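Long-range contacts in PUA domain-containing protein (Archaeoglobus fulgidus DSM 4304, PDB 2Q07), which is the C-terminal part, with a PUA domain that probably binds RNA, of an archaeosine synthase type 1 family protein linked to archaeosine-tRNA biosynthesis: residues Lys41-Thr45 against Arg192-Leu196; Trp92-Ser98 against Tyr124-Arg130; Tyr169-Leu173 against Gly187-Tyr193. One frame throughout, in Å; residues are numbered along the deposited sequence.

Interaction 1: residues Lys41-Thr45 against Arg192-Leu196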
loop_
_atom_site.group_PDB
_atom_site.type_symbol
_atom_site.label_atom_id
_atom_site.label_comp_id
_atom_site.label_asym_id
_atom_site.label_seq_id
_atom_site.Cartn_x
_atom_site.Cartn_y
_atom_site.Cartn_z
ATOM N N LYS A 41 -1.304 6.386 13.422
ATOM C CA LYS A 41 -1.033 5.836 12.098
ATOM C C LYS A 41 -0.035 6.764 11.391
ATOM O O LYS A 41 0.115 7.922 11.778
ATOM C CB LYS A 41 -2.323 5.756 11.276
ATOM C CG LYS A 41 -3.434 4.918 11.904
ATOM C CD LYS A 41 -4.654 4.914 11.004
ATOM C CE LYS A 41 -5.863 4.305 11.694
ATOM N NZ LYS A 41 -7.094 4.452 10.857
ATOM N N PRO A 42 0.697 6.249 10.382
ATOM C CA PRO A 42 0.624 4.862 9.903
ATOM C C PRO A 42 1.108 3.936 11.017
ATOM O O PRO A 42 2.027 4.285 11.752
ATOM C CB PRO A 42 1.542 4.871 8.683
ATOM C CG PRO A 42 2.567 5.897 9.039
ATOM C CD PRO A 42 1.721 7.006 9.641
ATOM N N TYR A 43 0.489 2.766 11.133
ATOM C CA TYR A 43 0.802 1.808 12.194
ATOM C C TYR A 43 2.261 1.578 12.587
ATOM O O TYR A 43 2.562 1.394 13.770
ATOM C CB TYR A 43 0.175 0.459 11.865
ATOM C CG TYR A 43 -1.291 0.542 11.510
ATOM C CD1 TYR A 43 -1.764 -0.011 10.321
ATOM C CD2 TYR A 43 -2.212 1.144 12.372
ATOM C CE1 TYR A 43 -3.120 0.028 9.993
ATOM C CE2 TYR A 43 -3.586 1.187 12.051
ATOM C CZ TYR A 43 -4.023 0.626 10.859
ATOM O OH TYR A 43 -5.355 0.653 10.516
ATOM N N LEU A 44 3.167 1.586 11.619
ATOM C CA LEU A 44 4.574 1.336 11.925
ATOM C C LEU A 44 5.221 2.370 12.856
ATOM O O LEU A 44 6.231 2.082 13.504
ATOM C CB LEU A 44 5.382 1.235 10.630
ATOM C CG LEU A 44 6.797 0.683 10.735
ATOM C CD1 LEU A 44 6.773 -0.719 11.347
ATOM C CD2 LEU A 44 7.424 0.654 9.334
ATOM N N THR A 45 4.649 3.566 12.923
ATOM C CA THR A 45 5.192 4.613 13.784
ATOM C C THR A 45 4.545 4.621 15.173
ATOM O O THR A 45 4.897 5.447 16.014
ATOM C CB THR A 45 4.975 6.017 13.183
ATOM O OG1 THR A 45 3.591 6.365 13.295
ATOM C CG2 THR A 45 5.387 6.049 11.710
ATOM N N ARG A 192 13.106 9.570 6.104
ATOM C CA ARG A 192 12.703 9.036 7.399
ATOM C C ARG A 192 11.229 8.639 7.345
ATOM O O ARG A 192 10.368 9.454 7.011
ATOM C CB ARG A 192 12.947 10.073 8.508
ATOM C CG ARG A 192 12.302 11.428 8.260
ATOM C CD ARG A 192 12.909 12.528 9.147
ATOM N NE ARG A 192 14.350 12.683 8.929
ATOM C CZ ARG A 192 15.073 13.713 9.366
ATOM N NH1 ARG A 192 14.498 14.697 10.047
ATOM N NH2 ARG A 192 16.378 13.759 9.127
ATOM N N TYR A 193 10.955 7.374 7.658
ATOM C CA TYR A 193 9.591 6.850 7.645
ATOM C C TYR A 193 8.646 7.795 8.396
ATOM O O TYR A 193 8.999 8.315 9.453
ATOM C CB TYR A 193 9.557 5.469 8.303
ATOM C CG TYR A 193 8.300 4.684 8.000
ATOM C CD1 TYR A 193 8.189 3.941 6.828
ATOM C CD2 TYR A 193 7.211 4.703 8.875
ATOM C CE1 TYR A 193 7.028 3.231 6.529
ATOM C CE2 TYR A 193 6.039 4.000 8.584
ATOM C CZ TYR A 193 5.959 3.261 7.410
ATOM O OH TYR A 193 4.824 2.517 7.136
ATOM N N PRO A 194 7.427 8.015 7.876
ATOM C CA PRO A 194 6.814 7.478 6.655
ATOM C C PRO A 194 7.109 8.258 5.368
ATOM O O PRO A 194 6.538 7.963 4.316
ATOM C CB PRO A 194 5.330 7.498 6.992
ATOM C CG PRO A 194 5.205 8.786 7.750
ATOM C CD PRO A 194 6.428 8.763 8.673
ATOM N N GLU A 195 8.000 9.240 5.447
ATOM C CA GLU A 195 8.343 10.051 4.282
ATOM C C GLU A 195 9.474 9.417 3.484
ATOM O O GLU A 195 10.560 9.985 3.369
ATOM C CB GLU A 195 8.752 11.458 4.724
ATOM C CG GLU A 195 7.735 12.135 5.626
ATOM C CD GLU A 195 8.122 13.564 5.962
ATOM O OE1 GLU A 195 9.279 13.787 6.379
ATOM O OE2 GLU A 195 7.266 14.460 5.814
ATOM N N LEU A 196 9.199 8.246 2.921
ATOM C CA LEU A 196 10.184 7.509 2.145
ATOM C C LEU A 196 10.299 8.033 0.716
ATOM O O LEU A 196 9.366 8.641 0.195
ATOM C CB LEU A 196 9.804 6.025 2.090
ATOM C CG LEU A 196 9.659 5.259 3.408
ATOM C CD1 LEU A 196 9.160 3.848 3.129
ATOM C CD2 LEU A 196 10.992 5.225 4.122
#
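This contact joins the DUF5591 region to the pre-PUA region. The loop 41-45 of the former meets Tyr193 and Pro194 of the loop 192-196, which lies in the latter between strands 188-190 and 197-200. No hydrogen bond crosses between the segments, and the contact is one of side-chain packing. The ring of Tyr193 is its centre. Leu44 lies over one face and makes a CH-pi contact, with CD2 3.7 Å from the centroid of the Tyr193 ring. Leu44 CG stands anti to the backbone N (chi1 -167°), which carries this methyl over the ring. Leu44 CB also presses near the hydroxyl end, 3.5 Å from Tyr193 CE2. The opposite face of the ring is taken by Pro194 CB, offset toward the rim. Pro194 follows a cis peptide bond, as in many aromatic-proline pairs where the two rings lie together. Thr45 comes in at the ring edge, its CG2 3.6 Å from Tyr193 CD2. Pro42 is also preceded by a cis peptide bond. It crosses Pro194 at about a right angle, with Pro42 CG 3.8 Å from Pro194 CB. The loop 41-45 ends in a short 3-10 turn. Outside the two segments, Glu76 OE1 bonds to both Tyr193 OH and Leu44 N, so one carboxylate oxygen holds both sides of the contact. At the start of the 3-10 turn 43-45, Pro42 O accepts twice from Thr45, from the backbone N and from OG1. The OG1 bond is 3.0 Å long between Thr45 OG1 and Pro42 O.

Interaction 2: residues Trp92-Ser98 against Tyr124-Arg130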
loop_
_atom_site.group_PDB
_atom_site.type_symbol
_atom_site.label_atom_id
_atom_site.label_comp_id
_atom_site.label_asym_id
_atom_site.label_seq_id
_atom_site.Cartn_x
_atom_site.Cartn_y
_atom_site.Cartn_z
ATOM N N TRP A 92 -16.651 -5.293 18.166
ATOM C CA TRP A 92 -16.518 -6.577 17.486
ATOM C C TRP A 92 -17.811 -7.388 17.439
ATOM O O TRP A 92 -17.890 -8.501 17.963
ATOM C CB TRP A 92 -15.400 -7.409 18.129
ATOM C CG TRP A 92 -14.017 -6.953 17.746
ATOM C CD1 TRP A 92 -13.020 -6.566 18.590
ATOM C CD2 TRP A 92 -13.486 -6.839 16.418
ATOM N NE1 TRP A 92 -11.899 -6.218 17.874
ATOM C CE2 TRP A 92 -12.159 -6.375 16.537
ATOM C CE3 TRP A 92 -14.004 -7.083 15.138
ATOM C CZ2 TRP A 92 -11.341 -6.148 15.425
ATOM C CZ3 TRP A 92 -13.189 -6.857 14.031
ATOM C CH2 TRP A 92 -11.873 -6.395 14.182
ATOM N N SER A 93 -18.823 -6.816 16.802
ATOM C CA SER A 93 -20.111 -7.474 16.654
ATOM C C SER A 93 -19.941 -8.632 15.675
ATOM O O SER A 93 -18.905 -8.744 15.020
ATOM C CB SER A 93 -21.117 -6.496 16.080
ATOM O OG SER A 93 -20.672 -6.055 14.814
ATOM N N GLU A 94 -20.965 -9.475 15.569
ATOM C CA GLU A 94 -20.929 -10.617 14.656
ATOM C C GLU A 94 -20.692 -10.192 13.207
ATOM O O GLU A 94 -19.841 -10.761 12.527
ATOM C CB GLU A 94 -22.237 -11.411 14.744
ATOM C CG GLU A 94 -22.255 -12.489 15.825
ATOM C CD GLU A 94 -21.419 -13.712 15.461
ATOM O OE1 GLU A 94 -21.696 -14.347 14.416
ATOM O OE2 GLU A 94 -20.487 -14.043 16.222
ATOM N N GLU A 95 -21.442 -9.194 12.744
ATOM C CA GLU A 95 -21.317 -8.700 11.374
ATOM C C GLU A 95 -19.922 -8.145 11.099
ATOM O O GLU A 95 -19.383 -8.291 10.002
ATOM C CB GLU A 95 -22.347 -7.600 11.109
ATOM C CG GLU A 95 -23.740 -7.890 11.665
ATOM C CD GLU A 95 -23.880 -7.536 13.144
ATOM O OE1 GLU A 95 -23.863 -6.330 13.474
ATOM O OE2 GLU A 95 -24.006 -8.461 13.976
ATOM N N GLU A 96 -19.356 -7.492 12.107
ATOM C CA GLU A 96 -18.031 -6.892 12.007
ATOM C C GLU A 96 -16.932 -7.960 11.999
ATOM O O GLU A 96 -16.002 -7.902 11.193
ATOM C CB GLU A 96 -17.830 -5.923 13.174
ATOM C CG GLU A 96 -16.544 -5.123 13.121
ATOM C CD GLU A 96 -16.517 -4.013 14.160
ATOM O OE1 GLU A 96 -16.619 -4.318 15.369
ATOM O OE2 GLU A 96 -16.399 -2.834 13.764
ATOM N N VAL A 97 -17.035 -8.932 12.899
ATOM C CA VAL A 97 -16.047 -10.004 12.949
ATOM C C VAL A 97 -16.132 -10.780 11.637
ATOM O O VAL A 97 -15.119 -11.123 11.039
ATOM C CB VAL A 97 -16.303 -10.968 14.136
ATOM C CG1 VAL A 97 -15.554 -12.277 13.922
ATOM C CG2 VAL A 97 -15.841 -10.324 15.433
ATOM N N SER A 98 -17.355 -11.033 11.196
ATOM C CA SER A 98 -17.601 -11.763 9.963
ATOM C C SER A 98 -16.980 -11.053 8.762
ATOM O O SER A 98 -16.290 -11.674 7.949
ATOM C CB SER A 98 -19.108 -11.932 9.761
ATOM O OG SER A 98 -19.386 -12.598 8.553
ATOM N N TYR A 124 -9.882 -9.372 18.635
ATOM C CA TYR A 124 -9.053 -9.697 17.477
ATOM C C TYR A 124 -8.864 -11.195 17.308
ATOM O O TYR A 124 -8.821 -11.692 16.186
ATOM C CB TYR A 124 -7.678 -9.041 17.578
ATOM C CG TYR A 124 -7.696 -7.539 17.493
ATOM C CD1 TYR A 124 -7.665 -6.758 18.645
ATOM C CD2 TYR A 124 -7.739 -6.895 16.259
ATOM C CE1 TYR A 124 -7.673 -5.374 18.571
ATOM C CE2 TYR A 124 -7.748 -5.516 16.174
ATOM C CZ TYR A 124 -7.714 -4.761 17.331
ATOM O OH TYR A 124 -7.723 -3.391 17.251
ATOM N N ARG A 125 -8.729 -11.912 18.420
ATOM C CA ARG A 125 -8.560 -13.353 18.346
ATOM C C ARG A 125 -9.817 -13.986 17.765
ATOM O O ARG A 125 -9.742 -14.992 17.056
ATOM C CB ARG A 125 -8.259 -13.940 19.728
ATOM C CG ARG A 125 -6.806 -13.779 20.143
ATOM C CD ARG A 125 -6.444 -14.682 21.308
ATOM N NE ARG A 125 -6.968 -16.032 21.126
ATOM C CZ ARG A 125 -6.509 -17.105 21.763
ATOM N NH1 ARG A 125 -5.506 -16.992 22.624
ATOM N NH2 ARG A 125 -7.060 -18.291 21.541
ATOM N N LYS A 126 -10.971 -13.394 18.063
ATOM C CA LYS A 126 -12.230 -13.905 17.539
ATOM C C LYS A 126 -12.211 -13.828 16.018
ATOM O O LYS A 126 -12.694 -14.730 15.339
ATOM C CB LYS A 126 -13.411 -13.096 18.072
ATOM C CG LYS A 126 -13.748 -13.353 19.529
ATOM C CD LYS A 126 -15.029 -12.624 19.910
ATOM C CE LYS A 126 -15.514 -13.029 21.293
ATOM N NZ LYS A 126 -16.797 -12.350 21.643
ATOM N N VAL A 127 -11.658 -12.743 15.484
ATOM C CA VAL A 127 -11.575 -12.579 14.039
ATOM C C VAL A 127 -10.699 -13.703 13.480
ATOM O O VAL A 127 -11.104 -14.425 12.571
ATOM C CB VAL A 127 -10.955 -11.204 13.671
ATOM C CG1 VAL A 127 -10.559 -11.176 12.206
ATOM C CG2 VAL A 127 -11.954 -10.079 13.970
ATOM N N VAL A 128 -9.505 -13.853 14.046
ATOM C CA VAL A 128 -8.559 -14.879 13.609
ATOM C C VAL A 128 -9.137 -16.283 13.781
ATOM O O VAL A 128 -8.991 -17.151 12.907
ATOM C CB VAL A 128 -7.238 -14.760 14.398
ATOM C CG1 VAL A 128 -6.236 -15.804 13.923
ATOM C CG2 VAL A 128 -6.671 -13.356 14.232
ATOM N N GLU A 129 -9.802 -16.507 14.907
ATOM C CA GLU A 129 -10.393 -17.809 15.166
ATOM C C GLU A 129 -11.341 -18.211 14.045
ATOM O O GLU A 129 -11.398 -19.379 13.672
ATOM C CB GLU A 129 -11.114 -17.803 16.516
ATOM C CG GLU A 129 -10.161 -18.043 17.684
ATOM C CD GLU A 129 -10.788 -17.743 19.025
ATOM O OE1 GLU A 129 -11.945 -18.155 19.244
ATOM O OE2 GLU A 129 -10.123 -17.099 19.864
ATOM N N ARG A 130 -12.066 -17.239 13.496
ATOM C CA ARG A 130 -12.984 -17.508 12.396
ATOM C C ARG A 130 -12.234 -18.005 11.167
ATOM O O ARG A 130 -12.681 -18.925 10.487
ATOM C CB ARG A 130 -13.751 -16.242 12.005
ATOM C CG ARG A 130 -14.823 -15.795 12.977
ATOM C CD ARG A 130 -15.989 -16.785 13.040
ATOM N NE ARG A 130 -17.208 -16.146 13.540
ATOM C CZ ARG A 130 -17.983 -15.347 12.813
ATOM N NH1 ARG A 130 -17.678 -15.094 11.549
ATOM N NH2 ARG A 130 -19.063 -14.790 13.349
#
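The indole of Trp92 has Val127 CG2 over one face and the ring of Tyr124 at its edge. The contact joins the start of helix 94-111 to helix 123-132, which makes the crossover between the parallel strands 115-118 and 138-141 in a beta-alpha-beta unit of the DUF5591 region. The CG2 methyl of Val127 makes a CH-pi contact 3.8 Å from the centroid of the Trp92 six-membered ring. Trp92 turns its edge toward the face of Tyr124 in a T-shaped stack with planes at 71°. Trp92 NE1 stands over the centre of the Tyr124 ring, and Trp92 CZ2 comes 3.7 Å from Tyr124 CE2. The guanidinium of Arg130 has Val97 CG1 over one face and the carboxylate of Glu94 at its edge. The short axes cross at -58° with a closest approach of 9.7 Å. Val97 and Val127 pack between the helices, and Val128 on the far side of helix 123-132 rests on the sheet. Ser93 is the N-cap of helix 94-111, its OG taking a weak bond from Glu96 N. The Arg130 chain bends at chi2 (-67°), which folds the guanidinium over Val97. An alanine here is likely to leave the Glu94 carboxylate without its mate and to uncover Val97 CG1. The salt bridge is one-sided. It runs through NH2 alone, with Arg130 NH2 2.9 Å from Glu94 OE1. The same nitrogen also gives a weak hydrogen bond of 3.3 Å from Arg130 NH2 to Glu94 OE2.

Interaction 3: residues Tyr169-Leu173 against Gly187-Tyr193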
loop_
_atom_site.group_PDB
_atom_site.type_symbol
_atom_site.label_atom_id
_atom_site.label_comp_id
_atom_site.label_asym_id
_atom_site.label_seq_id
_atom_site.Cartn_x
_atom_site.Cartn_y
_atom_site.Cartn_z
ATOM N N TYR A 169 11.122 -1.365 3.957
ATOM C CA TYR A 169 10.875 -0.087 3.290
ATOM C C TYR A 169 10.798 -0.212 1.777
ATOM O O TYR A 169 9.985 0.456 1.136
ATOM C CB TYR A 169 11.951 0.940 3.669
ATOM C CG TYR A 169 11.878 1.436 5.104
ATOM C CD1 TYR A 169 12.863 2.280 5.614
ATOM C CD2 TYR A 169 10.828 1.069 5.947
ATOM C CE1 TYR A 169 12.811 2.746 6.925
ATOM C CE2 TYR A 169 10.764 1.527 7.262
ATOM C CZ TYR A 169 11.763 2.366 7.744
ATOM O OH TYR A 169 11.728 2.820 9.044
ATOM N N ARG A 170 11.650 -1.055 1.207
ATOM C CA ARG A 170 11.645 -1.272 -0.234
ATOM C C ARG A 170 10.375 -2.009 -0.680
ATOM O O ARG A 170 9.801 -1.698 -1.730
ATOM C CB ARG A 170 12.896 -2.057 -0.646
ATOM C CG ARG A 170 12.842 -2.665 -2.049
ATOM C CD ARG A 170 14.236 -3.081 -2.490
ATOM N NE ARG A 170 15.105 -1.909 -2.566
ATOM C CZ ARG A 170 16.430 -1.951 -2.569
ATOM N NH1 ARG A 170 17.058 -3.118 -2.501
ATOM N NH2 ARG A 170 17.129 -0.823 -2.620
ATOM N N ARG A 171 9.925 -2.975 0.119
ATOM C CA ARG A 171 8.714 -3.727 -0.212
ATOM C C ARG A 171 7.499 -2.796 -0.214
ATOM O O ARG A 171 6.609 -2.909 -1.062
ATOM C CB ARG A 171 8.477 -4.857 0.801
ATOM C CG ARG A 171 8.841 -6.246 0.299
ATOM C CD ARG A 171 10.307 -6.536 0.486
ATOM N NE ARG A 171 10.682 -7.832 -0.072
ATOM C CZ ARG A 171 11.769 -8.511 0.284
ATOM N NH1 ARG A 171 12.587 -8.019 1.205
ATOM N NH2 ARG A 171 12.049 -9.675 -0.288
ATOM N N ILE A 172 7.474 -1.875 0.743
ATOM C CA ILE A 172 6.384 -0.906 0.870
ATOM C C ILE A 172 6.299 -0.018 -0.371
ATOM O O ILE A 172 5.228 0.166 -0.933
ATOM C CB ILE A 172 6.590 0.003 2.110
ATOM C CG1 ILE A 172 6.320 -0.786 3.393
ATOM C CG2 ILE A 172 5.686 1.196 2.045
ATOM C CD1 ILE A 172 6.586 0.006 4.668
ATOM N N LEU A 173 7.437 0.538 -0.775
ATOM C CA LEU A 173 7.491 1.410 -1.933
ATOM C C LEU A 173 7.153 0.626 -3.194
ATOM O O LEU A 173 6.416 1.118 -4.052
ATOM C CB LEU A 173 8.881 2.055 -2.048
ATOM C CG LEU A 173 9.250 3.134 -1.021
ATOM C CD1 LEU A 173 10.701 3.569 -1.239
ATOM C CD2 LEU A 173 8.316 4.338 -1.156
ATOM N N GLY A 187 15.921 1.133 -7.170
ATOM C CA GLY A 187 16.511 2.382 -6.734
ATOM C C GLY A 187 16.882 2.379 -5.263
ATOM O O GLY A 187 16.622 1.415 -4.535
ATOM N N LYS A 188 17.481 3.477 -4.827
ATOM C CA LYS A 188 17.904 3.635 -3.446
ATOM C C LYS A 188 16.716 4.145 -2.632
ATOM O O LYS A 188 16.002 5.058 -3.050
ATOM C CB LYS A 188 19.071 4.633 -3.388
ATOM C CG LYS A 188 19.722 4.796 -2.020
ATOM C CD LYS A 188 20.886 5.782 -2.080
ATOM C CE LYS A 188 21.952 5.331 -3.077
ATOM N NZ LYS A 188 23.097 6.298 -3.166
ATOM N N VAL A 189 16.492 3.527 -1.481
ATOM C CA VAL A 189 15.397 3.909 -0.599
ATOM C C VAL A 189 15.970 4.934 0.373
ATOM O O VAL A 189 17.047 4.728 0.920
ATOM C CB VAL A 189 14.869 2.674 0.165
ATOM C CG1 VAL A 189 13.689 3.055 1.043
ATOM C CG2 VAL A 189 14.473 1.586 -0.834
ATOM N N ALA A 190 15.272 6.047 0.573
ATOM C CA ALA A 190 15.770 7.080 1.476
ATOM C C ALA A 190 14.672 7.793 2.253
ATOM O O ALA A 190 13.489 7.516 2.073
ATOM C CB ALA A 190 16.591 8.099 0.686
ATOM N N GLY A 191 15.085 8.716 3.119
ATOM C CA GLY A 191 14.139 9.474 3.914
ATOM C C GLY A 191 13.790 8.824 5.240
ATOM O O GLY A 191 14.142 7.674 5.489
ATOM N N ARG A 192 13.106 9.570 6.104
ATOM C CA ARG A 192 12.703 9.036 7.399
ATOM C C ARG A 192 11.229 8.639 7.345
ATOM O O ARG A 192 10.368 9.454 7.011
ATOM C CB ARG A 192 12.947 10.073 8.508
ATOM C CG ARG A 192 12.302 11.428 8.260
ATOM C CD ARG A 192 12.909 12.528 9.147
ATOM N NE ARG A 192 14.350 12.683 8.929
ATOM C CZ ARG A 192 15.073 13.713 9.366
ATOM N NH1 ARG A 192 14.498 14.697 10.047
ATOM N NH2 ARG A 192 16.378 13.759 9.127
ATOM N N TYR A 193 10.955 7.374 7.658
ATOM C CA TYR A 193 9.591 6.850 7.645
ATOM C C TYR A 193 8.646 7.795 8.396
ATOM O O TYR A 193 8.999 8.315 9.453
ATOM C CB TYR A 193 9.557 5.469 8.303
ATOM C CG TYR A 193 8.300 4.684 8.000
ATOM C CD1 TYR A 193 8.189 3.941 6.828
ATOM C CD2 TYR A 193 7.211 4.703 8.875
ATOM C CE1 TYR A 193 7.028 3.231 6.529
ATOM C CE2 TYR A 193 6.039 4.000 8.584
ATOM C CZ TYR A 193 5.959 3.261 7.410
ATOM O OH TYR A 193 4.824 2.517 7.136
HETATM O O HOH W 1 13.258 5.932 9.244
#
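Tyr169 CG stands anti to the carbonyl carbon (chi1 -70°), and this sends the ring out from its helix to meet Tyr193. Its chi2 of 174° turns the ring nearly into the plane of CA, CB and CG. The two tyrosine rings are then close to parallel, with planes at 13°. They are slid apart and barely overlap; Tyr169 CE2 is 3.6 Å from Tyr193 CD1. Further out, Tyr169 OH comes 3.5 Å from Tyr193 CB. Ile172 adds CD1 3.7 Å from Tyr193 CE1, meeting the Tyr193 side chain at about a right angle. This is a helix-on-sheet contact within the pre-PUA region. The segment 169-173 of helix 168-181 runs nearly at right angles to strand 188-190, an outermost strand of the four-stranded antiparallel sheet. The strand is bonded to its neighbour through Lys188 with Leu199 and Ala190 with Glu197. Val189 points its side chain toward the helix. Its CG1 meets two residues one turn apart, Tyr169 CB and Leu173 CD1, and CG1 to Leu173 CD1 is 3.8 Å. Its CG2 lies by Arg170 CB and NE. The Arg170 chain bends at chi3 and reaches back to the start of the strand. There Arg170 NH2 gives a weak hydrogen bond of 3.0 Å to Gly187 O. Gly187 has a backbone conformation in which a side chain would collide with the carbonyl O of the residue before it. A water accepts from Tyr193 N at 3.1 Å, and it also has a weak bond with Tyr169 OH.

Overall arrangement
Interactions 1 and 3 meet on the loop that follows strand 188-190 and share Arg192 and Tyr193. Their centres are 11 Å apart. Tyr193 touches the DUF5591 region through interaction 1 and helix 168-181 through interaction 3. The two contacts also pack directly, with Leu196 CD2 3.8 Å from Tyr169 CD1 and Leu44 CD2 4.0 Å from Tyr169 CE2. Interaction 2 is separate. It belongs to the DUF5591 region alone, and its centre lies 27 Å from that of interaction 1 and 33 Å from that of interaction 3. Its nearest atoms are about 17 Å from those of interaction 3, on the opposite side of the chain's centre. None of the three contacts includes a strand of the six-stranded C-terminal sheet.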